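Local coordinates for phosphoglycerol transferase GacH (Streptococcus pyogenes MGAS5005, PDB 6DGM), which probably transfers glycerol phosphate onto the rhamnose polysaccharide of the streptococcal cell wall, this chain being its metal-binding, sulfatase-family domain, probably the catalytic part, at residues A[135-149]-A[156-170]. Residues are numbered along the deposited sequence; the frame is centred on the assembly and turned at random.
Sequences RIAMHPASANNFNRK and GFSKFLALSGSKDKF. With 1GP (sn-glycerol-1-phosphate), chain D.
Arg-135 CB sits over the centre of one face of the Phe-157 ring, a CH-pi contact of 3.6 Å from CB to the ring centroid, while Ala-137 N meets that ring's edge. Phe-160 takes His-139 N and Lys-149 N at its edge, and Ala-143 CB approaches that ring obliquely in an off-centre CH-pi contact, 4.0 Å from the centroid. A first torsion of -176° carries the Phe-160 ring away from its own backbone N and across to Ala-137, Ala-143 and Arg-148 CB. The His-139 ring has Ala-141 N over one face and Arg-148 CZ over the opposite one, both toward the rim. On the other side of the sheet, the Phe-170 ring carries Leu-161 CB on one face and His-139 O at its edge, with Met-138 CE 3.6 Å from its CE2.

The backbones run parallel: Ala-137 N donates almost straight to Lys-159 O (2.9 Å, 179° at hydrogen), and Ala-137 O accepts from Leu-161 N. Beyond the corner at Pro-140, Ala-143 N bonds Ser-164 O, and Lys-149 NZ reaches Gly-165 O at 2.8 Å.

Residues 135-149 also carry part of the pocket: His-139 NE2, at the ring edge (2.7 Å), and Asn-145 ND2 (3.0 Å) both grip O2 of sn-glycerol-1-phosphate, and Arg-148 NH2 donates to its O3 while Arg-148 NE is salt-bridged to Glu-93.

This is a beta-alpha-beta crossover, with outermost strand 159-162 beside 135-139, which pairs in turn with 200-204; helix 182-192 packs against Met-138 and Phe-170, and Tyr-152 of helix 148-154 meets Phe-157 and Phe-160 edge-to-face.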
ATOM      1  N   ARG A 135      12.032 -12.518   2.601  1.00 15.41           N
ATOM      2  CA  ARG A 135      11.214 -11.629   1.788  1.00 15.11           C
ATOM      3  C   ARG A 135      10.316 -12.489   0.911  1.00 15.53           C
ATOM      4  O   ARG A 135      10.810 -13.275   0.104  1.00 16.11           O
ATOM      5  CB  ARG A 135      12.079 -10.760   0.877  1.00 15.29           C
ATOM      6  CG  ARG A 135      13.040  -9.837   1.593  1.00 15.92           C
ATOM      7  CD  ARG A 135      13.994  -9.171   0.587  1.00 16.23           C
ATOM      8  NE  ARG A 135      15.108  -8.566   1.313  1.00 16.79           N
ATOM      9  CZ  ARG A 135      16.280  -8.270   0.778  1.00 17.62           C
ATOM     10  NH1 ARG A 135      16.490  -8.512  -0.512  1.00 17.57           N
ATOM     11  NH2 ARG A 135      17.244  -7.746   1.536  1.00 18.13           N
ATOM     12  N   ILE A 136       9.003 -12.326   1.050  1.00 14.64           N
ATOM     13  CA  ILE A 136       8.036 -13.197   0.391  1.00 14.68           C
ATOM     14  C   ILE A 136       6.991 -12.349  -0.311  1.00 13.80           C
ATOM     15  O   ILE A 136       6.384 -11.479   0.317  1.00 15.06           O
ATOM     16  CB  ILE A 136       7.352 -14.137   1.410  1.00 15.45           C
ATOM     17  CG1 ILE A 136       8.395 -15.014   2.110  1.00 17.91           C
ATOM     18  CG2 ILE A 136       6.234 -14.950   0.719  1.00 15.54           C
ATOM     19  CD1 ILE A 136       7.845 -15.825   3.297  1.00 21.00           C
ATOM     20  N   ALA A 137       6.770 -12.607  -1.609  1.00 13.70           N
ATOM     21  CA  ALA A 137       5.682 -12.004  -2.360  1.00 14.05           C
ATOM     22  C   ALA A 137       4.621 -13.048  -2.685  1.00 13.83           C
ATOM     23  O   ALA A 137       4.924 -14.229  -2.812  1.00 14.43           O
ATOM     24  CB  ALA A 137       6.198 -11.377  -3.681  1.00 14.32           C
ATOM     25  N   MET A 138       3.374 -12.599  -2.813  1.00 13.18           N
ATOM     26  CA  MET A 138       2.250 -13.493  -3.069  1.00 14.56           C
ATOM     27  C   MET A 138       1.205 -12.796  -3.919  1.00 13.90           C
ATOM     28  O   MET A 138       0.770 -11.697  -3.569  1.00 13.92           O
ATOM     29  CB  MET A 138       1.589 -13.894  -1.743  1.00 15.78           C
ATOM     30  CG  MET A 138       2.541 -14.542  -0.785  1.00 19.04           C
ATOM     31  SD  MET A 138       1.798 -14.894   0.842  1.00 22.06           S
ATOM     32  CE  MET A 138       0.394 -15.760   0.381  1.00 21.31           C
ATOM     33  N   HIS A 139       0.769 -13.455  -4.998  1.00 13.55           N
ATOM     34  CA  HIS A 139      -0.298 -12.919  -5.843  1.00 12.86           C
ATOM     35  C   HIS A 139      -0.954 -14.036  -6.646  1.00 13.15           C
ATOM     36  O   HIS A 139      -0.269 -14.711  -7.423  1.00 13.43           O
ATOM     37  CB  HIS A 139       0.269 -11.890  -6.815  1.00 13.36           C
ATOM     38  CG  HIS A 139      -0.745 -11.346  -7.779  1.00 13.65           C
ATOM     39  ND1 HIS A 139      -1.912 -10.740  -7.364  1.00 13.59           N
ATOM     40  CD2 HIS A 139      -0.746 -11.274  -9.133  1.00 13.99           C
ATOM     41  CE1 HIS A 139      -2.590 -10.321  -8.421  1.00 13.67           C
ATOM     42  NE2 HIS A 139      -1.911 -10.651  -9.506  1.00 13.66           N
ATOM     43  N   PRO A 140      -2.276 -14.281  -6.495  1.00 14.96           N
ATOM     44  CA  PRO A 140      -2.883 -15.423  -7.202  1.00 16.53           C
ATOM     45  C   PRO A 140      -3.254 -15.114  -8.655  1.00 16.23           C
ATOM     46  O   PRO A 140      -4.414 -15.142  -9.057  1.00 16.27           O
ATOM     47  CB  PRO A 140      -4.083 -15.778  -6.316  1.00 18.34           C
ATOM     48  CG  PRO A 140      -4.335 -14.645  -5.445  1.00 18.15           C
ATOM     49  CD  PRO A 140      -3.143 -13.751  -5.421  1.00 16.17           C
ATOM     50  N   ALA A 141      -2.233 -14.840  -9.456  1.00 15.26           N
ATOM     51  CA  ALA A 141      -2.355 -14.779 -10.910  1.00 15.57           C
ATOM     52  C   ALA A 141      -0.967 -15.101 -11.454  1.00 15.72           C
ATOM     53  O   ALA A 141      -0.160 -15.740 -10.768  1.00 16.93           O
ATOM     54  CB  ALA A 141      -2.916 -13.423 -11.363  1.00 15.78           C
ATOM     55  N   SER A 142      -0.678 -14.653 -12.672  1.00 14.85           N
ATOM     56  CA  SER A 142       0.663 -14.837 -13.209  1.00 14.98           C
ATOM     57  C   SER A 142       1.665 -13.921 -12.513  1.00 15.15           C
ATOM     58  O   SER A 142       1.441 -12.714 -12.377  1.00 15.29           O
ATOM     59  CB  SER A 142       0.698 -14.545 -14.707  1.00 15.02           C
ATOM     60  OG  SER A 142       2.046 -14.536 -15.149  1.00 15.53           O
ATOM     61  N   ALA A 143       2.792 -14.497 -12.113  1.00 15.07           N
ATOM     62  CA  ALA A 143       3.890 -13.699 -11.577  1.00 14.34           C
ATOM     63  C   ALA A 143       4.406 -12.661 -12.574  1.00 14.80           C
ATOM     64  O   ALA A 143       5.015 -11.670 -12.163  1.00 14.32           O
ATOM     65  CB  ALA A 143       5.056 -14.609 -11.174  1.00 15.27           C
ATOM     66  N   ASN A 144       4.171 -12.846 -13.874  1.00 15.54           N
ATOM     67  CA  ASN A 144       4.677 -11.901 -14.861  1.00 16.05           C
ATOM     68  C   ASN A 144       3.719 -10.764 -15.163  1.00 16.29           C
ATOM     69  O   ASN A 144       4.110  -9.820 -15.865  1.00 17.40           O
ATOM     70  CB  ASN A 144       5.071 -12.648 -16.117  1.00 16.42           C
ATOM     71  CG  ASN A 144       6.317 -13.471 -15.914  1.00 18.59           C
ATOM     72  OD1 ASN A 144       7.374 -12.930 -15.541  1.00 20.63           O
ATOM     73  ND2 ASN A 144       6.207 -14.782 -16.110  1.00 18.30           N
ATOM     74  N   ASN A 145       2.499 -10.794 -14.629  1.00 15.22           N
ATOM     75  CA  ASN A 145       1.633  -9.640 -14.799  1.00 14.77           C
ATOM     76  C   ASN A 145       2.316  -8.412 -14.196  1.00 14.65           C
ATOM     77  O   ASN A 145       2.888  -8.468 -13.100  1.00 14.52           O
ATOM     78  CB  ASN A 145       0.270  -9.868 -14.139  1.00 14.49           C
ATOM     79  CG  ASN A 145      -0.562 -10.956 -14.842  1.00 16.16           C
ATOM     80  OD1 ASN A 145      -0.203 -11.441 -15.918  1.00 16.80           O
ATOM     81  ND2 ASN A 145      -1.693 -11.301 -14.249  1.00 16.79           N
ATOM     82  N   PHE A 146       2.262  -7.302 -14.926  1.00 14.99           N
ATOM     83  CA  PHE A 146       2.817  -6.028 -14.468  1.00 15.38           C
ATOM     84  C   PHE A 146       4.283  -6.122 -14.078  1.00 15.95           C
ATOM     85  O   PHE A 146       4.772  -5.351 -13.252  1.00 16.77           O
ATOM     86  CB  PHE A 146       1.949  -5.398 -13.383  1.00 14.74           C
ATOM     87  CG  PHE A 146       0.639  -4.961 -13.904  1.00 16.08           C
ATOM     88  CD1 PHE A 146       0.546  -3.813 -14.692  1.00 16.28           C
ATOM     89  CD2 PHE A 146      -0.498  -5.746 -13.732  1.00 18.03           C
ATOM     90  CE1 PHE A 146      -0.679  -3.430 -15.242  1.00 18.72           C
ATOM     91  CE2 PHE A 146      -1.709  -5.365 -14.275  1.00 19.42           C
ATOM     92  CZ  PHE A 146      -1.802  -4.205 -15.023  1.00 20.18           C
ATOM     93  N   ASN A 147       5.007  -7.038 -14.709  1.00 15.93           N
ATOM     94  CA  ASN A 147       6.447  -7.184 -14.505  1.00 16.87           C
ATOM     95  C   ASN A 147       6.804  -7.561 -13.072  1.00 16.21           C
ATOM     96  O   ASN A 147       7.929  -7.350 -12.644  1.00 15.96           O
ATOM     97  CB  ASN A 147       7.186  -5.893 -14.899  1.00 19.47           C
ATOM     98  CG  ASN A 147       8.605  -6.133 -15.360  1.00 23.05           C
ATOM     99  OD1 ASN A 147       8.923  -7.183 -15.909  1.00 24.44           O
ATOM    100  ND2 ASN A 147       9.471  -5.120 -15.175  1.00 24.39           N
ATOM    101  N   ARG A 148       5.882  -8.144 -12.299  1.00 14.69           N
ATOM    102  CA  ARG A 148       6.164  -8.354 -10.883  1.00 14.42           C
ATOM    103  C   ARG A 148       7.321  -9.326 -10.643  1.00 14.36           C
ATOM    104  O   ARG A 148       8.108  -9.142  -9.707  1.00 14.10           O
ATOM    105  CB  ARG A 148       4.923  -8.816 -10.134  1.00 14.81           C
ATOM    106  CG  ARG A 148       3.869  -7.737  -9.966  1.00 14.84           C
ATOM    107  CD  ARG A 148       2.877  -8.148  -8.923  1.00 14.18           C
ATOM    108  NE  ARG A 148       1.810  -7.170  -8.746  1.00 14.17           N
ATOM    109  CZ  ARG A 148       0.633  -7.192  -9.368  1.00 15.28           C
ATOM    110  NH1 ARG A 148       0.320  -8.139 -10.258  1.00 15.13           N
ATOM    111  NH2 ARG A 148      -0.231  -6.230  -9.110  1.00 15.09           N
ATOM    112  N   LYS A 149       7.439 -10.377 -11.461  1.00 14.46           N
ATOM    113  CA  LYS A 149       8.474 -11.368 -11.208  1.00 15.79           C
ATOM    114  C   LYS A 149       9.854 -10.730 -11.306  1.00 16.24           C
ATOM    115  O   LYS A 149      10.738 -10.999 -10.485  1.00 16.43           O
ATOM    116  CB  LYS A 149       8.349 -12.517 -12.201  1.00 16.87           C
ATOM    117  CG  LYS A 149       9.272 -13.690 -11.938  1.00 18.59           C
ATOM    118  CD  LYS A 149       9.202 -14.688 -13.077  1.00 22.18           C
ATOM    119  CE  LYS A 149      10.165 -15.846 -12.903  1.00 26.68           C
ATOM    120  NZ  LYS A 149       9.708 -16.765 -11.847  1.00 28.12           N
ATOM    121  N   GLY A 156      15.428  -9.147  -4.619  1.00 16.09           N
ATOM    122  CA  GLY A 156      16.039 -10.208  -3.843  1.00 16.55           C
ATOM    123  C   GLY A 156      15.078 -11.049  -3.041  1.00 16.14           C
ATOM    124  O   GLY A 156      15.468 -11.598  -1.990  1.00 16.36           O
ATOM    125  N   PHE A 157      13.838 -11.183  -3.485  1.00 15.28           N
ATOM    126  CA  PHE A 157      12.855 -11.951  -2.741  1.00 16.12           C
ATOM    127  C   PHE A 157      13.128 -13.440  -2.905  1.00 18.16           C
ATOM    128  O   PHE A 157      13.486 -13.910  -3.991  1.00 21.02           O
ATOM    129  CB  PHE A 157      11.440 -11.622  -3.222  1.00 15.55           C
ATOM    130  CG  PHE A 157      10.826 -10.427  -2.532  1.00 14.94           C
ATOM    131  CD1 PHE A 157      11.481  -9.208  -2.493  1.00 14.56           C
ATOM    132  CD2 PHE A 157       9.592 -10.532  -1.918  1.00 14.81           C
ATOM    133  CE1 PHE A 157      10.909  -8.099  -1.853  1.00 14.40           C
ATOM    134  CE2 PHE A 157       9.025  -9.442  -1.273  1.00 14.66           C
ATOM    135  CZ  PHE A 157       9.692  -8.225  -1.225  1.00 14.42           C
ATOM    136  N   SER A 158      12.937 -14.185  -1.828  1.00 17.69           N
ATOM    137  CA  SER A 158      13.201 -15.615  -1.878  1.00 20.95           C
ATOM    138  C   SER A 158      12.041 -16.387  -2.482  1.00 19.21           C
ATOM    139  O   SER A 158      12.253 -17.427  -3.119  1.00 20.76           O
ATOM    140  CB  SER A 158      13.468 -16.120  -0.463  1.00 27.59           C
ATOM    141  OG  SER A 158      13.524 -17.536  -0.429  1.00 33.89           O
ATOM    142  N   LYS A 159      10.824 -15.904  -2.286  1.00 17.16           N
ATOM    143  CA  LYS A 159       9.641 -16.603  -2.742  1.00 17.13           C
ATOM    144  C   LYS A 159       8.684 -15.608  -3.376  1.00 16.16           C
ATOM    145  O   LYS A 159       8.568 -14.459  -2.941  1.00 15.63           O
ATOM    146  CB  LYS A 159       8.895 -17.290  -1.593  1.00 18.51           C
ATOM    147  CG  LYS A 159       9.615 -18.504  -1.045  1.00 21.05           C
ATOM    148  CD  LYS A 159       8.722 -19.283  -0.084  1.00 23.79           C
ATOM    149  CE  LYS A 159       9.433 -20.529   0.445  1.00 27.10           C
ATOM    150  NZ  LYS A 159       8.535 -21.278   1.355  1.00 29.08           N
ATOM    151  N   PHE A 160       7.989 -16.068  -4.404  1.00 15.94           N
ATOM    152  CA  PHE A 160       6.896 -15.310  -5.027  1.00 14.87           C
ATOM    153  C   PHE A 160       5.826 -16.348  -5.361  1.00 15.38           C
ATOM    154  O   PHE A 160       5.877 -16.997  -6.412  1.00 16.90           O
ATOM    155  CB  PHE A 160       7.381 -14.541  -6.253  1.00 14.96           C
ATOM    156  CG  PHE A 160       6.340 -13.668  -6.900  1.00 15.30           C
ATOM    157  CD1 PHE A 160       5.052 -13.557  -6.410  1.00 15.63           C
ATOM    158  CD2 PHE A 160       6.676 -12.940  -8.025  1.00 15.40           C
ATOM    159  CE1 PHE A 160       4.105 -12.750  -7.043  1.00 15.78           C
ATOM    160  CE2 PHE A 160       5.727 -12.144  -8.677  1.00 15.17           C
ATOM    161  CZ  PHE A 160       4.447 -12.040  -8.171  1.00 15.11           C
ATOM    162  N   LEU A 161       4.878 -16.523  -4.441  1.00 15.01           N
ATOM    163  CA  LEU A 161       3.766 -17.428  -4.682  1.00 15.92           C
ATOM    164  C   LEU A 161       2.875 -16.821  -5.746  1.00 15.20           C
ATOM    165  O   LEU A 161       2.470 -15.659  -5.635  1.00 15.31           O
ATOM    166  CB  LEU A 161       2.941 -17.659  -3.421  1.00 16.61           C
ATOM    167  CG  LEU A 161       3.517 -18.638  -2.391  1.00 18.32           C
ATOM    168  CD1 LEU A 161       4.759 -18.069  -1.712  1.00 18.53           C
ATOM    169  CD2 LEU A 161       2.434 -18.981  -1.368  1.00 19.00           C
ATOM    170  N   ALA A 162       2.567 -17.613  -6.767  1.00 15.33           N
ATOM    171  CA  ALA A 162       1.730 -17.162  -7.864  1.00 15.17           C
ATOM    172  C   ALA A 162       0.980 -18.358  -8.427  1.00 15.60           C
ATOM    173  O   ALA A 162       1.389 -19.510  -8.255  1.00 16.39           O
ATOM    174  CB  ALA A 162       2.562 -16.499  -8.970  1.00 16.02           C
ATOM    175  N   LEU A 163      -0.129 -18.086  -9.138  1.00 15.99           N
ATOM    176  CA  LEU A 163      -0.836 -19.190  -9.782  1.00 17.25           C
ATOM    177  C   LEU A 163      -0.022 -19.766 -10.932  1.00 17.42           C
ATOM    178  O   LEU A 163      -0.158 -20.947 -11.264  1.00 19.54           O
ATOM    179  CB  LEU A 163      -2.198 -18.747 -10.301  1.00 21.16           C
ATOM    180  CG  LEU A 163      -3.323 -18.604  -9.274  1.00 24.02           C
ATOM    181  CD1 LEU A 163      -4.653 -18.386 -10.007  1.00 23.60           C
ATOM    182  CD2 LEU A 163      -3.410 -19.790  -8.346  1.00 27.48           C
ATOM    183  N   SER A 164       0.798 -18.942 -11.580  1.00 15.79           N
ATOM    184  CA  SER A 164       1.672 -19.427 -12.630  1.00 16.38           C
ATOM    185  C   SER A 164       2.883 -18.514 -12.727  1.00 16.27           C
ATOM    186  O   SER A 164       2.876 -17.373 -12.248  1.00 16.87           O
ATOM    187  CB  SER A 164       0.962 -19.487 -13.994  1.00 17.73           C
ATOM    188  OG  SER A 164       0.589 -18.208 -14.475  1.00 18.80           O
ATOM    189  N   GLY A 165       3.933 -19.037 -13.348  1.00 16.93           N
ATOM    190  CA  GLY A 165       5.101 -18.263 -13.650  1.00 17.81           C
ATOM    191  C   GLY A 165       6.148 -18.216 -12.566  1.00 17.76           C
ATOM    192  O   GLY A 165       7.127 -17.475 -12.716  1.00 17.84           O
ATOM    193  N   SER A 166       5.978 -18.983 -11.487  1.00 17.55           N
ATOM    194  CA  SER A 166       6.934 -19.056 -10.399  1.00 19.35           C
ATOM    195  C   SER A 166       7.005 -20.491  -9.905  1.00 19.77           C
ATOM    196  O   SER A 166       6.072 -21.277 -10.094  1.00 20.71           O
ATOM    197  CB  SER A 166       6.486 -18.177  -9.226  1.00 24.29           C
ATOM    198  OG  SER A 166       7.366 -18.285  -8.127  1.00 30.49           O
ATOM    199  N   LYS A 167       8.119 -20.821  -9.254  1.00 20.28           N
ATOM    200  CA  LYS A 167       8.230 -22.137  -8.637  1.00 22.64           C
ATOM    201  C   LYS A 167       7.391 -22.244  -7.370  1.00 21.51           C
ATOM    202  O   LYS A 167       7.137 -23.358  -6.896  1.00 23.58           O
ATOM    203  CB  LYS A 167       9.696 -22.425  -8.290  1.00 27.19           C
ATOM    204  CG  LYS A 167      10.272 -21.469  -7.256  1.00 34.65           C
ATOM    205  CD  LYS A 167      11.744 -21.742  -6.989  1.00 43.16           C
ATOM    206  CE  LYS A 167      12.313 -20.764  -5.959  1.00 46.85           C
ATOM    207  NZ  LYS A 167      11.665 -20.879  -4.613  1.00 47.23           N
ATOM    208  N   ASP A 168       6.957 -21.119  -6.816  1.00 19.60           N
ATOM    209  CA  ASP A 168       6.235 -21.098  -5.548  1.00 18.93           C
ATOM    210  C   ASP A 168       4.731 -21.075  -5.786  1.00 18.33           C
ATOM    211  O   ASP A 168       4.231 -20.231  -6.537  1.00 18.02           O
ATOM    212  CB  ASP A 168       6.663 -19.863  -4.751  1.00 19.11           C
ATOM    213  CG  ASP A 168       8.175 -19.763  -4.605  1.00 21.04           C
ATOM    214  OD1 ASP A 168       8.764 -20.718  -4.058  1.00 21.68           O
ATOM    215  OD2 ASP A 168       8.761 -18.748  -5.053  1.00 21.56           O
ATOM    216  N   LYS A 169       4.013 -21.999  -5.131  1.00 19.66           N
ATOM    217  CA  LYS A 169       2.591 -22.191  -5.359  1.00 20.53           C
ATOM    218  C   LYS A 169       1.776 -21.970  -4.090  1.00 20.18           C
ATOM    219  O   LYS A 169       2.242 -22.224  -2.980  1.00 21.57           O
ATOM    220  CB  LYS A 169       2.313 -23.630  -5.837  1.00 23.35           C
ATOM    221  CG  LYS A 169       3.169 -24.094  -6.997  1.00 25.78           C
ATOM    222  CD  LYS A 169       2.956 -23.242  -8.247  1.00 27.44           C
ATOM    223  CE  LYS A 169       3.829 -23.765  -9.390  1.00 32.43           C
ATOM    224  NZ  LYS A 169       3.767 -22.907 -10.606  1.00 36.57           N
ATOM    225  N   PHE A 170       0.545 -21.496  -4.277  1.00 18.55           N
ATOM    226  CA  PHE A 170      -0.426 -21.490  -3.203  1.00 18.70           C
ATOM    227  C   PHE A 170      -0.919 -22.906  -2.939  1.00 20.26           C
ATOM    228  O   PHE A 170      -1.070 -23.713  -3.863  1.00 21.75           O
ATOM    229  CB  PHE A 170      -1.635 -20.649  -3.576  1.00 16.41           C
ATOM    230  CG  PHE A 170      -1.393 -19.180  -3.601  1.00 16.89           C
ATOM    231  CD1 PHE A 170      -0.966 -18.557  -4.759  1.00 18.52           C
ATOM    232  CD2 PHE A 170      -1.616 -18.408  -2.476  1.00 16.17           C
ATOM    233  CE1 PHE A 170      -0.752 -17.199  -4.799  1.00 18.02           C
ATOM    234  CE2 PHE A 170      -1.407 -17.042  -2.503  1.00 16.11           C
ATOM    235  CZ  PHE A 170      -0.972 -16.435  -3.673  1.00 16.56           C
TER
HETATM  236  C3  1GP D 902      -3.543  -8.796 -11.767  1.00 23.31           C
HETATM  237  O3  1GP D 902      -2.831  -7.205 -10.060  1.00 19.67           O
HETATM  238  C2  1GP D 902      -3.336  -7.341 -11.404  1.00 23.68           C
HETATM  239  O2  1GP D 902      -2.316  -9.511 -11.899  1.00 23.95           O
HETATM  240  C1  1GP D 902      -4.632  -6.558 -11.551  1.00 28.60           C
HETATM  241  O1P 1GP D 902      -4.373  -5.151 -11.512  1.00 29.62           O
HETATM  242  O2P 1GP D 902      -6.633  -3.953 -10.783  1.00 28.89           O
HETATM  243  O3P 1GP D 902      -4.803  -2.858 -12.323  1.00 27.93           O
HETATM  244  O4P 1GP D 902      -6.254  -4.767 -13.173  1.00 32.71           O
HETATM  245  P   1GP D 902      -5.571  -4.137 -11.921  1.00 28.91           P
HETATM  246  O   HOH W   1       8.096 -16.953 -15.580  1.00 28.04           O
HETATM  247  O   HOH W   2      10.299 -18.980  -9.712  1.00 28.66           O
HETATM  248  O   HOH W   3       9.544 -15.763  -9.083  1.00 34.83           O